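Local structure of ABC transporter, substrate-binding protein (Streptococcus pneumoniae, 5G5Y) at residues 144-147 / 152-155; 162-167 / 235-240; 246-251 / 453-458; 271-276 / 401-406; 285-290 / 295-300. The protein captures short- and long-chain fructooligosaccharides, preferring tetrasaccharides and larger, and delivers them for import by the ABC transporter FusABC-MsmK. All coordinates share one frame; numbering follows the deposited sequence.

Interaction 1 (144-147 / 152-155); sequences DWLK and EMPK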
# COMPACT_ATOMS: atom_id res chain seq x y z
N ASP A 144 7.50 20.49 -19.95
CA ASP A 144 7.68 21.90 -20.33
C ASP A 144 9.17 22.17 -20.57
O ASP A 144 9.55 22.69 -21.64
CB ASP A 144 7.22 22.88 -19.26
CG ASP A 144 5.70 22.96 -19.12
OD1 ASP A 144 4.96 22.43 -19.96
OD2 ASP A 144 5.27 23.60 -18.13
N TRP A 145 10.01 21.80 -19.61
CA TRP A 145 11.49 21.98 -19.74
C TRP A 145 12.10 21.22 -20.93
O TRP A 145 12.93 21.77 -21.66
CB TRP A 145 12.20 21.60 -18.45
CG TRP A 145 11.86 22.44 -17.28
CD1 TRP A 145 10.94 23.46 -17.21
CD2 TRP A 145 12.42 22.33 -15.98
NE1 TRP A 145 10.91 23.97 -15.96
CE2 TRP A 145 11.81 23.30 -15.18
CE3 TRP A 145 13.39 21.50 -15.41
CZ2 TRP A 145 12.12 23.47 -13.85
CZ3 TRP A 145 13.68 21.65 -14.08
CH2 TRP A 145 13.07 22.63 -13.32
N LEU A 146 11.68 19.98 -21.14
CA LEU A 146 12.14 19.19 -22.28
C LEU A 146 11.83 19.87 -23.63
O LEU A 146 12.69 19.92 -24.52
CB LEU A 146 11.48 17.82 -22.29
CG LEU A 146 11.96 16.73 -21.31
CD1 LEU A 146 11.07 15.51 -21.48
CD2 LEU A 146 13.41 16.35 -21.55
N LYS A 147 10.60 20.39 -23.76
CA LYS A 147 10.16 21.13 -24.97
C LYS A 147 10.94 22.44 -25.16
O LYS A 147 11.48 22.69 -26.23
CB LYS A 147 8.66 21.47 -24.88
N GLU A 152 14.66 15.33 -26.41
CA GLU A 152 13.81 14.15 -26.48
C GLU A 152 13.67 13.58 -25.06
O GLU A 152 14.57 13.73 -24.23
CB GLU A 152 14.47 13.07 -27.35
CG GLU A 152 14.96 13.50 -28.73
CD GLU A 152 13.88 14.13 -29.59
OE1 GLU A 152 12.74 13.61 -29.59
OE2 GLU A 152 14.16 15.15 -30.26
N MET A 153 12.57 12.89 -24.79
CA MET A 153 12.43 12.14 -23.54
C MET A 153 13.59 11.12 -23.44
O MET A 153 13.83 10.39 -24.39
CB MET A 153 11.07 11.39 -23.52
CG MET A 153 10.83 10.59 -22.25
SD MET A 153 10.50 11.71 -20.91
CE MET A 153 8.78 12.14 -21.20
N PRO A 154 14.30 11.06 -22.30
CA PRO A 154 15.39 10.08 -22.21
C PRO A 154 14.92 8.65 -22.34
O PRO A 154 13.84 8.33 -21.86
CB PRO A 154 15.96 10.28 -20.82
CG PRO A 154 15.15 11.32 -20.16
CD PRO A 154 14.21 11.93 -21.12
N LYS A 155 15.72 7.83 -23.00
CA LYS A 155 15.48 6.42 -23.14
C LYS A 155 16.40 5.54 -22.28
O LYS A 155 16.10 4.39 -22.05
CB LYS A 155 15.69 6.00 -24.60
CG LYS A 155 14.74 6.63 -25.61
CD LYS A 155 14.96 6.00 -26.97
CE LYS A 155 14.31 6.78 -28.09
NZ LYS A 155 15.23 7.83 -28.62
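Leu146 and Glu152 mark the closest approach of the two backbones, their CA atoms 6.8 Å apart, where helix 143-148 faces the loop 152-155, extended through Pro154. Leu146 carries the contact, and its two methyl branches do different work. CD1 lies 3.9 Å from SD of Met153 and is almost as near to the Met153 terminal methyl CE, so the thioether end as a whole rests against this one branch. CD2 is turned to the backbone instead, 3.9 Å from the carbonyl O of Glu152. The Met153 chain leaves with CG anti to its backbone N (chi1 -179°) and then bends at both chi2 and chi3, and the sulfur ends beside the leucine; the two side chains cross at a slant. Everything here is van der Waals packing. Ile141 of strand 138-142 touches Leu146, Met153 and Pro154 alike, and Val163 and Phe167 of helix 157-169 also touch Leu146. Leu146 is buried in this apolar cluster, whereas Glu152 is exposed. This is the loop joining helix 143-148 to helix 157-169, packed against strand 138-142 in the alpha/beta lobe of a bacterial solute-binding protein that also holds the first calcium site.

Interaction 2 (162-167 / 235-240); sequences KVLEAF and RQLQEK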
# COMPACT_ATOMS: atom_id res chain seq x y z
N LYS A 162 22.30 13.44 -19.28
CA LYS A 162 22.41 14.56 -20.26
C LYS A 162 21.23 15.52 -20.13
O LYS A 162 21.41 16.72 -20.07
CB LYS A 162 22.51 14.05 -21.71
CG LYS A 162 23.75 13.20 -22.02
CD LYS A 162 23.84 12.82 -23.50
CE LYS A 162 24.75 11.61 -23.76
NZ LYS A 162 24.04 10.29 -23.67
N VAL A 163 20.02 14.99 -20.00
CA VAL A 163 18.85 15.82 -19.74
C VAL A 163 18.91 16.59 -18.43
O VAL A 163 18.53 17.77 -18.37
CB VAL A 163 17.56 14.95 -19.82
CG1 VAL A 163 16.37 15.60 -19.15
CG2 VAL A 163 17.27 14.64 -21.26
N LEU A 164 19.34 15.93 -17.35
CA LEU A 164 19.44 16.62 -16.09
C LEU A 164 20.49 17.77 -16.14
O LEU A 164 20.31 18.81 -15.51
CB LEU A 164 19.78 15.64 -14.95
CG LEU A 164 18.72 14.55 -14.70
CD1 LEU A 164 19.24 13.55 -13.70
CD2 LEU A 164 17.39 15.11 -14.23
N GLU A 165 21.59 17.54 -16.83
CA GLU A 165 22.63 18.60 -17.00
C GLU A 165 22.09 19.80 -17.77
O GLU A 165 22.37 20.94 -17.40
CB GLU A 165 23.84 18.03 -17.68
CG GLU A 165 24.57 17.10 -16.73
CD GLU A 165 25.83 16.52 -17.31
OE1 GLU A 165 25.78 15.99 -18.43
OE2 GLU A 165 26.84 16.55 -16.59
N ALA A 166 21.30 19.52 -18.80
CA ALA A 166 20.58 20.59 -19.55
C ALA A 166 19.57 21.33 -18.68
O ALA A 166 19.49 22.56 -18.72
CB ALA A 166 19.93 20.02 -20.80
N PHE A 167 18.82 20.60 -17.84
CA PHE A 167 17.98 21.23 -16.84
C PHE A 167 18.79 22.09 -15.86
O PHE A 167 18.35 23.15 -15.43
CB PHE A 167 17.20 20.21 -15.98
CG PHE A 167 16.13 19.43 -16.70
CD1 PHE A 167 15.66 19.77 -17.99
CD2 PHE A 167 15.53 18.36 -16.05
CE1 PHE A 167 14.66 19.03 -18.60
CE2 PHE A 167 14.52 17.63 -16.65
CZ PHE A 167 14.07 17.97 -17.92
N ARG A 235 25.16 8.35 -7.19
CA ARG A 235 26.44 9.07 -6.89
C ARG A 235 26.95 9.95 -8.06
O ARG A 235 27.39 11.07 -7.85
CB ARG A 235 27.50 8.09 -6.44
CG ARG A 235 28.89 8.70 -6.28
CD ARG A 235 28.96 9.77 -5.23
NE ARG A 235 30.30 10.37 -5.18
CZ ARG A 235 30.66 11.39 -4.39
NH1 ARG A 235 29.81 11.94 -3.55
NH2 ARG A 235 31.90 11.88 -4.46
N GLN A 236 26.90 9.42 -9.27
CA GLN A 236 27.21 10.21 -10.47
C GLN A 236 26.35 11.45 -10.56
O GLN A 236 26.89 12.53 -10.82
CB GLN A 236 27.02 9.41 -11.75
CG GLN A 236 28.04 8.34 -12.03
CD GLN A 236 27.68 7.61 -13.34
OE1 GLN A 236 26.97 6.60 -13.32
NE2 GLN A 236 28.13 8.15 -14.46
N LEU A 237 25.04 11.32 -10.31
CA LEU A 237 24.18 12.50 -10.28
C LEU A 237 24.61 13.49 -9.22
O LEU A 237 24.61 14.71 -9.48
CB LEU A 237 22.70 12.16 -10.04
CG LEU A 237 22.10 11.15 -10.98
CD1 LEU A 237 20.60 10.94 -10.67
CD2 LEU A 237 22.31 11.53 -12.43
N GLN A 238 24.94 13.00 -8.03
CA GLN A 238 25.38 13.87 -6.96
C GLN A 238 26.67 14.62 -7.37
O GLN A 238 26.78 15.83 -7.12
CB GLN A 238 25.64 13.07 -5.67
CG GLN A 238 26.18 13.88 -4.49
CD GLN A 238 25.22 14.91 -3.93
OE1 GLN A 238 24.01 14.88 -4.17
NE2 GLN A 238 25.77 15.82 -3.14
N GLU A 239 27.63 13.90 -7.94
CA GLU A 239 28.94 14.50 -8.29
C GLU A 239 28.76 15.58 -9.36
O GLU A 239 29.50 16.57 -9.36
CB GLU A 239 29.89 13.44 -8.81
CG GLU A 239 30.42 12.50 -7.75
CD GLU A 239 31.29 11.39 -8.35
OE1 GLU A 239 31.52 11.39 -9.56
OE2 GLU A 239 31.77 10.51 -7.62
N LYS A 240 27.80 15.39 -10.25
CA LYS A 240 27.47 16.40 -11.27
C LYS A 240 26.62 17.57 -10.81
O LYS A 240 26.21 18.37 -11.63
CB LYS A 240 26.86 15.70 -12.47
CG LYS A 240 27.85 14.77 -13.14
CD LYS A 240 27.18 13.92 -14.19
CE LYS A 240 28.03 12.73 -14.59
NZ LYS A 240 29.07 13.13 -15.57
O HOH W 1 27.07 18.91 -14.21
O HOH W 2 28.32 14.44 -17.67
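Leu164 and Leu237 meet through one methyl each, CD1 to CD2 at 3.9 Å, where helix 157-169 packs beside the end of helix 225-239 in an alpha/beta lobe of the solute-binding protein. This is the dry part of the contact. Both leucines are buried and both touch Phe183 of strand 181-183, so the helix pair rests on the edge strand of the sheet. Ile161, a turn earlier on the first helix, adds to the apolar patch by touching Leu237 and Lys240.

Towards solvent the contact is looser and wet. Glu165 reaches across with an extended chain, and its OE2 lies 3.6 Å from CD of Lys240. The charged ends stay apart, OE2 to NZ being 4.2 Å, beyond a salt bridge. Lys240, the first residue to leave the helix, turns its ammonium group at chi4 (-81°), and a water joins the two charges instead. A second water ties the same carboxylate to the helix end: it donates to the backbone O of Lys240 at 2.8 Å and, weakly, to OE2 of Glu165. The water between the charges donates to Glu165 OE2 at 2.8 Å and accepts from Lys240 NZ at 2.6 Å.

Interaction 3 (246-251 / 453-458); sequences EAFEHD and WIVNGN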
# COMPACT_ATOMS: atom_id res chain seq x y z
N GLU A 246 18.88 19.51 -0.60
CA GLU A 246 18.12 19.11 0.59
C GLU A 246 17.52 17.68 0.54
O GLU A 246 16.79 17.31 1.44
CB GLU A 246 16.94 20.08 0.80
CG GLU A 246 17.23 21.58 0.80
CD GLU A 246 15.94 22.37 1.08
OE1 GLU A 246 15.12 22.60 0.15
OE2 GLU A 246 15.73 22.74 2.25
N ALA A 247 17.83 16.90 -0.49
CA ALA A 247 17.15 15.62 -0.73
C ALA A 247 17.23 14.65 0.45
O ALA A 247 16.29 13.89 0.69
CB ALA A 247 17.70 14.97 -1.99
N PHE A 248 18.33 14.69 1.21
CA PHE A 248 18.46 13.83 2.38
C PHE A 248 18.01 14.45 3.70
O PHE A 248 18.03 13.80 4.73
CB PHE A 248 19.90 13.31 2.47
CG PHE A 248 20.28 12.46 1.31
CD1 PHE A 248 20.00 11.09 1.32
CD2 PHE A 248 20.91 13.01 0.19
CE1 PHE A 248 20.34 10.30 0.23
CE2 PHE A 248 21.25 12.22 -0.90
CZ PHE A 248 20.96 10.87 -0.88
N GLU A 249 17.56 15.71 3.66
CA GLU A 249 17.15 16.45 4.87
C GLU A 249 15.70 16.88 4.91
O GLU A 249 15.10 16.92 5.97
CB GLU A 249 18.02 17.69 5.01
CG GLU A 249 19.43 17.37 5.42
CD GLU A 249 20.35 18.56 5.35
OE1 GLU A 249 20.30 19.31 4.34
OE2 GLU A 249 21.14 18.76 6.30
N HIS A 250 15.12 17.21 3.77
CA HIS A 250 13.79 17.80 3.77
C HIS A 250 12.65 16.83 4.08
O HIS A 250 12.81 15.61 4.04
CB HIS A 250 13.54 18.56 2.48
CG HIS A 250 13.58 17.72 1.24
ND1 HIS A 250 13.68 18.28 0.01
CD2 HIS A 250 13.57 16.37 1.05
CE1 HIS A 250 13.72 17.33 -0.92
NE2 HIS A 250 13.65 16.17 -0.31
N ASP A 251 11.51 17.41 4.43
CA ASP A 251 10.32 16.66 4.73
C ASP A 251 9.28 16.89 3.64
O ASP A 251 9.54 17.62 2.71
CB ASP A 251 9.80 16.97 6.15
CG ASP A 251 9.30 18.41 6.34
OD1 ASP A 251 9.19 19.21 5.37
OD2 ASP A 251 9.01 18.73 7.51
N TRP A 453 27.14 6.72 0.60
CA TRP A 453 27.71 6.42 -0.67
C TRP A 453 27.36 7.40 -1.75
O TRP A 453 28.13 7.54 -2.71
CB TRP A 453 27.37 5.01 -1.12
CG TRP A 453 28.02 3.97 -0.24
CD1 TRP A 453 29.23 4.03 0.39
CD2 TRP A 453 27.48 2.69 0.06
NE1 TRP A 453 29.48 2.86 1.08
CE2 TRP A 453 28.43 2.01 0.87
CE3 TRP A 453 26.32 2.03 -0.32
CZ2 TRP A 453 28.21 0.72 1.32
CZ3 TRP A 453 26.11 0.73 0.14
CH2 TRP A 453 27.04 0.09 0.92
N ILE A 454 26.22 8.06 -1.61
CA ILE A 454 25.81 9.08 -2.58
C ILE A 454 26.43 10.45 -2.25
O ILE A 454 26.93 11.14 -3.16
CB ILE A 454 24.28 9.19 -2.65
CG1 ILE A 454 23.72 7.90 -3.28
CG2 ILE A 454 23.86 10.43 -3.45
CD1 ILE A 454 22.26 7.65 -2.97
N VAL A 455 26.37 10.85 -0.98
CA VAL A 455 26.80 12.19 -0.59
C VAL A 455 28.31 12.24 -0.40
O VAL A 455 28.91 13.25 -0.73
CB VAL A 455 26.09 12.68 0.67
CG1 VAL A 455 26.62 14.05 1.09
CG2 VAL A 455 24.59 12.79 0.41
N ASN A 456 28.92 11.17 0.12
CA ASN A 456 30.37 11.13 0.34
C ASN A 456 31.11 10.30 -0.73
O ASN A 456 32.19 10.66 -1.18
CB ASN A 456 30.70 10.60 1.73
CG ASN A 456 32.21 10.51 1.98
OD1 ASN A 456 32.85 11.51 2.09
ND2 ASN A 456 32.75 9.31 1.99
N GLY A 457 30.54 9.17 -1.11
CA GLY A 457 31.16 8.27 -2.06
C GLY A 457 31.72 7.03 -1.38
O GLY A 457 31.24 6.61 -0.31
N ASN A 458 32.70 6.41 -2.04
CA ASN A 458 33.53 5.28 -1.51
C ASN A 458 32.85 3.89 -1.49
O ASN A 458 33.33 2.99 -0.81
CB ASN A 458 34.12 5.59 -0.12
CG ASN A 458 35.38 4.76 0.20
OD1 ASN A 458 36.20 4.49 -0.67
ND2 ASN A 458 35.56 4.39 1.47
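Phe248 brings the CD2, CE2 and CZ atoms of its ring against two neighbouring side chains at the end of helix 429-455, Ile454 and Val455. The loop after helix 225-239 here packs on the C-terminal turn of helix 429-455 in this bacterial solute-binding protein, away from the sugar and calcium sites and just before the chain turns at Gly457. The phenylalanine points at the helix, with CG anti to its own carbonyl carbon (chi1 -63°). Ile454 crosses it at about a right angle and offers its CG2 and CD1 methyls to the ring tip, CG2 lying 3.9 Å from CZ. Val455 runs past the ring in the opposite direction and brings a single methyl, CG2. Both residues approach the ring obliquely. The two sides of the patch differ in burial: Ile454 is buried, with Ile234 and Gln238 of helix 225-239 against it, whereas Val455 is exposed. Phe185 meets the Phe248 ring edge-to-face. The closest touch of all is made by the valine, whose CG2 sits 3.6 Å from CE2 of Phe248 and 3.7 Å from CD2.

Interaction 4 (271-276 / 401-406); sequences DKNNVT and AKWRLD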
# COMPACT_ATOMS: atom_id res chain seq x y z
N ASP A 271 1.51 10.13 -6.87
CA ASP A 271 0.65 10.80 -7.85
C ASP A 271 1.11 12.22 -7.92
O ASP A 271 1.10 12.89 -6.89
CB ASP A 271 -0.80 10.67 -7.36
CG ASP A 271 -1.83 11.36 -8.27
OD1 ASP A 271 -1.51 12.27 -9.07
OD2 ASP A 271 -3.03 10.96 -8.14
N LYS A 272 1.48 12.67 -9.12
CA LYS A 272 2.01 14.03 -9.37
C LYS A 272 1.05 15.14 -8.87
O LYS A 272 1.48 16.23 -8.44
CB LYS A 272 2.29 14.24 -10.87
CG LYS A 272 1.05 14.34 -11.76
CD LYS A 272 1.41 14.63 -13.20
CE LYS A 272 0.13 15.01 -13.98
NZ LYS A 272 0.33 15.06 -15.43
N ASN A 273 -0.24 14.82 -8.85
CA ASN A 273 -1.26 15.78 -8.39
C ASN A 273 -1.01 16.29 -6.96
O ASN A 273 -1.32 17.45 -6.65
CB ASN A 273 -2.67 15.19 -8.57
CG ASN A 273 -3.07 15.11 -10.04
OD1 ASN A 273 -3.52 16.10 -10.61
ND2 ASN A 273 -2.90 13.93 -10.67
N ASN A 274 -0.40 15.47 -6.10
CA ASN A 274 -0.09 15.85 -4.75
C ASN A 274 1.18 16.69 -4.60
O ASN A 274 1.48 17.11 -3.49
CB ASN A 274 0.01 14.62 -3.83
CG ASN A 274 -1.22 13.72 -3.92
OD1 ASN A 274 -1.12 12.50 -4.14
ND2 ASN A 274 -2.39 14.32 -3.77
N VAL A 275 1.96 16.86 -5.66
CA VAL A 275 3.26 17.52 -5.56
C VAL A 275 3.34 18.64 -6.55
O VAL A 275 3.43 19.80 -6.11
CB VAL A 275 4.46 16.54 -5.72
CG1 VAL A 275 5.80 17.26 -5.59
CG2 VAL A 275 4.35 15.46 -4.66
N THR A 276 3.32 18.35 -7.85
CA THR A 276 3.40 19.39 -8.87
C THR A 276 2.03 19.89 -9.37
O THR A 276 1.96 20.90 -10.06
CB THR A 276 4.28 18.97 -10.04
OG1 THR A 276 3.86 17.69 -10.56
CG2 THR A 276 5.75 18.93 -9.57
N ALA A 401 -7.82 6.35 -9.23
CA ALA A 401 -7.27 4.99 -9.28
C ALA A 401 -7.19 4.51 -10.71
O ALA A 401 -6.18 3.91 -11.12
CB ALA A 401 -8.09 4.03 -8.46
N LYS A 402 -8.25 4.76 -11.47
CA LYS A 402 -8.29 4.35 -12.87
C LYS A 402 -7.15 5.00 -13.64
O LYS A 402 -6.48 4.35 -14.44
CB LYS A 402 -9.63 4.66 -13.50
CG LYS A 402 -9.76 4.36 -14.99
CD LYS A 402 -9.48 2.90 -15.31
CE LYS A 402 -9.87 2.56 -16.75
NZ LYS A 402 -9.17 1.32 -17.20
N TRP A 403 -6.99 6.30 -13.46
CA TRP A 403 -5.92 7.06 -14.10
C TRP A 403 -4.53 6.42 -13.81
O TRP A 403 -3.79 6.15 -14.72
CB TRP A 403 -5.96 8.48 -13.62
CG TRP A 403 -4.88 9.37 -14.11
CD1 TRP A 403 -4.81 10.01 -15.34
CD2 TRP A 403 -3.73 9.79 -13.38
NE1 TRP A 403 -3.67 10.79 -15.39
CE2 TRP A 403 -2.99 10.66 -14.21
CE3 TRP A 403 -3.24 9.50 -12.10
CZ2 TRP A 403 -1.79 11.26 -13.78
CZ3 TRP A 403 -2.06 10.07 -11.70
CH2 TRP A 403 -1.33 10.93 -12.55
N ARG A 404 -4.25 6.16 -12.53
CA ARG A 404 -2.97 5.60 -12.11
C ARG A 404 -2.79 4.19 -12.68
O ARG A 404 -1.73 3.87 -13.18
CB ARG A 404 -2.81 5.63 -10.58
CG ARG A 404 -1.38 5.47 -10.12
CD ARG A 404 -1.26 5.45 -8.63
NE ARG A 404 0.14 5.73 -8.29
CZ ARG A 404 1.05 4.79 -8.00
NH1 ARG A 404 0.74 3.50 -7.93
NH2 ARG A 404 2.28 5.16 -7.74
N LEU A 405 -3.83 3.35 -12.63
CA LEU A 405 -3.77 2.00 -13.19
C LEU A 405 -3.39 1.99 -14.64
O LEU A 405 -2.61 1.15 -15.08
CB LEU A 405 -5.12 1.25 -13.09
CG LEU A 405 -5.44 0.63 -11.77
CD1 LEU A 405 -6.83 -0.02 -11.80
CD2 LEU A 405 -4.42 -0.44 -11.43
N ASP A 406 -3.99 2.91 -15.40
CA ASP A 406 -3.70 2.96 -16.82
C ASP A 406 -2.24 3.39 -17.08
O ASP A 406 -1.62 2.81 -17.96
CB ASP A 406 -4.67 3.92 -17.51
CG ASP A 406 -6.11 3.37 -17.59
OD1 ASP A 406 -6.38 2.18 -17.33
OD2 ASP A 406 -6.98 4.19 -17.97
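Trp403 pushes the six-membered end of its indole against Asp271 and Asn273. Its CZ3 atom lies 3.5 Å from OD1 of Asp271, the carboxylate plane turned only 29° from that of the ring, and the approach is oblique. Asn273 comes from the opposite direction and sets ND2 over one face of the ring, 3.9 Å from CH2, with the amide plane steeply inclined, 69° from the indole. Lys272 adds its aliphatic CE at 4.2 Å from CZ2.

OD1 of Asp271 is gripped by two donors of Asn273. The syn lone pair of OD1 takes a 2.7 Å bond from ND2, lying close to the Asn273 amide plane, while the backbone N, at 2.9 Å, approaches from above the carboxylate plane. The second bond makes an Asx turn, which opens the short 3-10 segment 272-274. Asp271 has its CG anti to the backbone N (chi1 178°), a rotamer that sets OD1 within bonding distance of Asn273. The Lys272 ammonium is held farther off by the backbone O atoms of Tyr282 and Asn279.

Asn274, on the same turn, binds substrate, as does Trp270 just before it. Arg404 of helix 399-412 makes a cation-pi contact with Trp270 and bonds to its backbone O. The turn follows strand 264-269 and faces helix 399-412, with Trp140 of strand 138-142 touching both Lys272 and Trp403.

Interaction 5 (285-290 / 295-300); sequences LPVLAG and KHVART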
# COMPACT_ATOMS: atom_id res chain seq x y z
N LEU A 285 8.03 9.52 -16.39
CA LEU A 285 9.33 9.24 -16.97
C LEU A 285 9.26 7.77 -17.40
O LEU A 285 9.10 6.90 -16.53
CB LEU A 285 10.44 9.43 -15.93
CG LEU A 285 11.87 9.16 -16.41
CD1 LEU A 285 12.28 10.19 -17.43
CD2 LEU A 285 12.86 9.14 -15.28
N PRO A 286 9.36 7.49 -18.70
CA PRO A 286 9.32 6.08 -19.08
C PRO A 286 10.47 5.25 -18.49
O PRO A 286 11.51 5.79 -18.12
CB PRO A 286 9.44 6.09 -20.61
CG PRO A 286 9.22 7.53 -21.01
CD PRO A 286 9.62 8.37 -19.86
N VAL A 287 10.27 3.95 -18.48
CA VAL A 287 11.28 3.02 -17.97
C VAL A 287 12.56 3.19 -18.81
O VAL A 287 12.51 3.18 -20.05
CB VAL A 287 10.76 1.59 -18.00
CG1 VAL A 287 11.87 0.58 -17.69
CG2 VAL A 287 9.61 1.48 -17.02
N LEU A 288 13.68 3.38 -18.12
CA LEU A 288 14.98 3.63 -18.78
C LEU A 288 15.81 2.36 -18.91
O LEU A 288 15.86 1.54 -17.99
CB LEU A 288 15.77 4.62 -17.97
CG LEU A 288 15.04 5.93 -17.71
CD1 LEU A 288 15.89 6.85 -16.84
CD2 LEU A 288 14.72 6.65 -19.00
N ALA A 289 16.50 2.21 -20.02
CA ALA A 289 17.44 1.12 -20.15
C ALA A 289 18.71 1.54 -19.46
O ALA A 289 19.16 2.69 -19.57
CB ALA A 289 17.69 0.81 -21.61
N GLY A 290 19.30 0.61 -18.71
CA GLY A 290 20.57 0.85 -18.07
C GLY A 290 21.71 0.61 -19.03
O GLY A 290 21.49 0.37 -20.23
N LYS A 295 15.71 -3.18 -19.85
CA LYS A 295 14.73 -2.47 -19.04
C LYS A 295 14.04 -3.44 -18.09
O LYS A 295 13.81 -4.62 -18.43
CB LYS A 295 13.65 -1.85 -19.91
CG LYS A 295 14.13 -0.71 -20.78
CD LYS A 295 12.99 -0.30 -21.67
CE LYS A 295 13.39 0.67 -22.74
NZ LYS A 295 12.16 1.20 -23.40
N HIS A 296 13.74 -2.95 -16.90
CA HIS A 296 13.11 -3.78 -15.86
C HIS A 296 12.39 -2.88 -14.89
O HIS A 296 12.82 -1.75 -14.63
CB HIS A 296 14.16 -4.63 -15.11
CG HIS A 296 13.57 -5.64 -14.18
ND1 HIS A 296 12.82 -6.69 -14.63
CD2 HIS A 296 13.60 -5.74 -12.82
CE1 HIS A 296 12.45 -7.44 -13.61
NE2 HIS A 296 12.88 -6.87 -12.49
N VAL A 297 11.28 -3.37 -14.36
CA VAL A 297 10.61 -2.80 -13.19
C VAL A 297 10.52 -3.87 -12.11
O VAL A 297 9.98 -4.97 -12.36
CB VAL A 297 9.20 -2.32 -13.55
CG1 VAL A 297 8.47 -1.80 -12.33
CG2 VAL A 297 9.28 -1.22 -14.60
N ALA A 298 11.02 -3.52 -10.92
CA ALA A 298 10.93 -4.40 -9.76
C ALA A 298 9.52 -4.21 -9.19
O ALA A 298 9.00 -3.08 -9.08
CB ALA A 298 11.95 -4.05 -8.74
N ARG A 299 8.87 -5.33 -8.88
CA ARG A 299 7.56 -5.25 -8.24
C ARG A 299 7.74 -4.99 -6.76
O ARG A 299 8.63 -5.58 -6.10
CB ARG A 299 6.83 -6.55 -8.44
CG ARG A 299 6.49 -6.78 -9.87
CD ARG A 299 5.89 -8.15 -10.09
NE ARG A 299 4.58 -8.25 -9.47
CZ ARG A 299 3.80 -9.33 -9.48
NH1 ARG A 299 4.15 -10.49 -10.06
NH2 ARG A 299 2.62 -9.25 -8.88
N THR A 300 6.93 -4.09 -6.22
CA THR A 300 6.82 -3.98 -4.75
C THR A 300 6.09 -5.23 -4.25
O THR A 300 5.57 -6.02 -5.06
CB THR A 300 5.96 -2.78 -4.26
OG1 THR A 300 4.57 -3.02 -4.55
CG2 THR A 300 6.42 -1.48 -4.87
O HOH W 3 10.32 2.61 -21.77
O HOH W 4 13.23 4.39 -22.53
O HOH W 5 14.83 -0.41 -16.39
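Val287 sends its two methyls to different residues of 295-300. CG1, anti to the backbone N (chi1 170°), touches CB of Lys295 at 3.7 Å and lies farther from the carbonyl O of His296, while CG2 meets CG2 of Val297 at 3.6 Å. Val297 adopts the same rotamer, with its own CG1 anti to N; in both, CG2 stands beside the backbone N, and these two branches meet.

Lys295 stretches out fully beyond CG, its chi2, chi3 and chi4 all near 180°. That straight chain runs past segment 285-290: CG is 3.8 Å from the backbone N of Ala289, and CD and CE pass by the carbonyl O of Val287.

The two segments are the arms of a hairpin-like excursion between strands 282-284 and 305-306, closest at Ala289 and Lys295, whose CA atoms are 4.6 Å apart. Tyr412 of helix 399-412 packs on both valines, and the Ala289 backbone bonds to that of Thr157.

Waters bridge the polar atoms of the two arms. One molecule donates to Val287 O at 2.8 Å and accepts from Lys295 NZ at the same distance, and a second donates to that same oxygen while its bond from NZ is weak. A third accepts from His296 N at 2.8 Å and probably donates to Leu288 O.

Interaction 1 touches both interaction 2 and interaction 5, which do not touch each other, and interaction 2 touches interaction 3. Trp145 CB meets Phe167 CE1 at 3.6 Å; Lys155 O is 3.0 Å from Ala289 N, a probable hydrogen bond; and Arg235 NH1 is 3.0 Å from Ile454 O. Interaction 4 touches none of the others, its nearest atoms about 8 Å from interaction 5, yet it holds the substrate residue Asn274. The Leu164 side chain lies about 9 Å from that of Glu180, a ligand of the first calcium site; the His296 side chain lies about 13 Å from a bound calcium ion and about 9 Å from the side chain of Asp219, a ligand of the second.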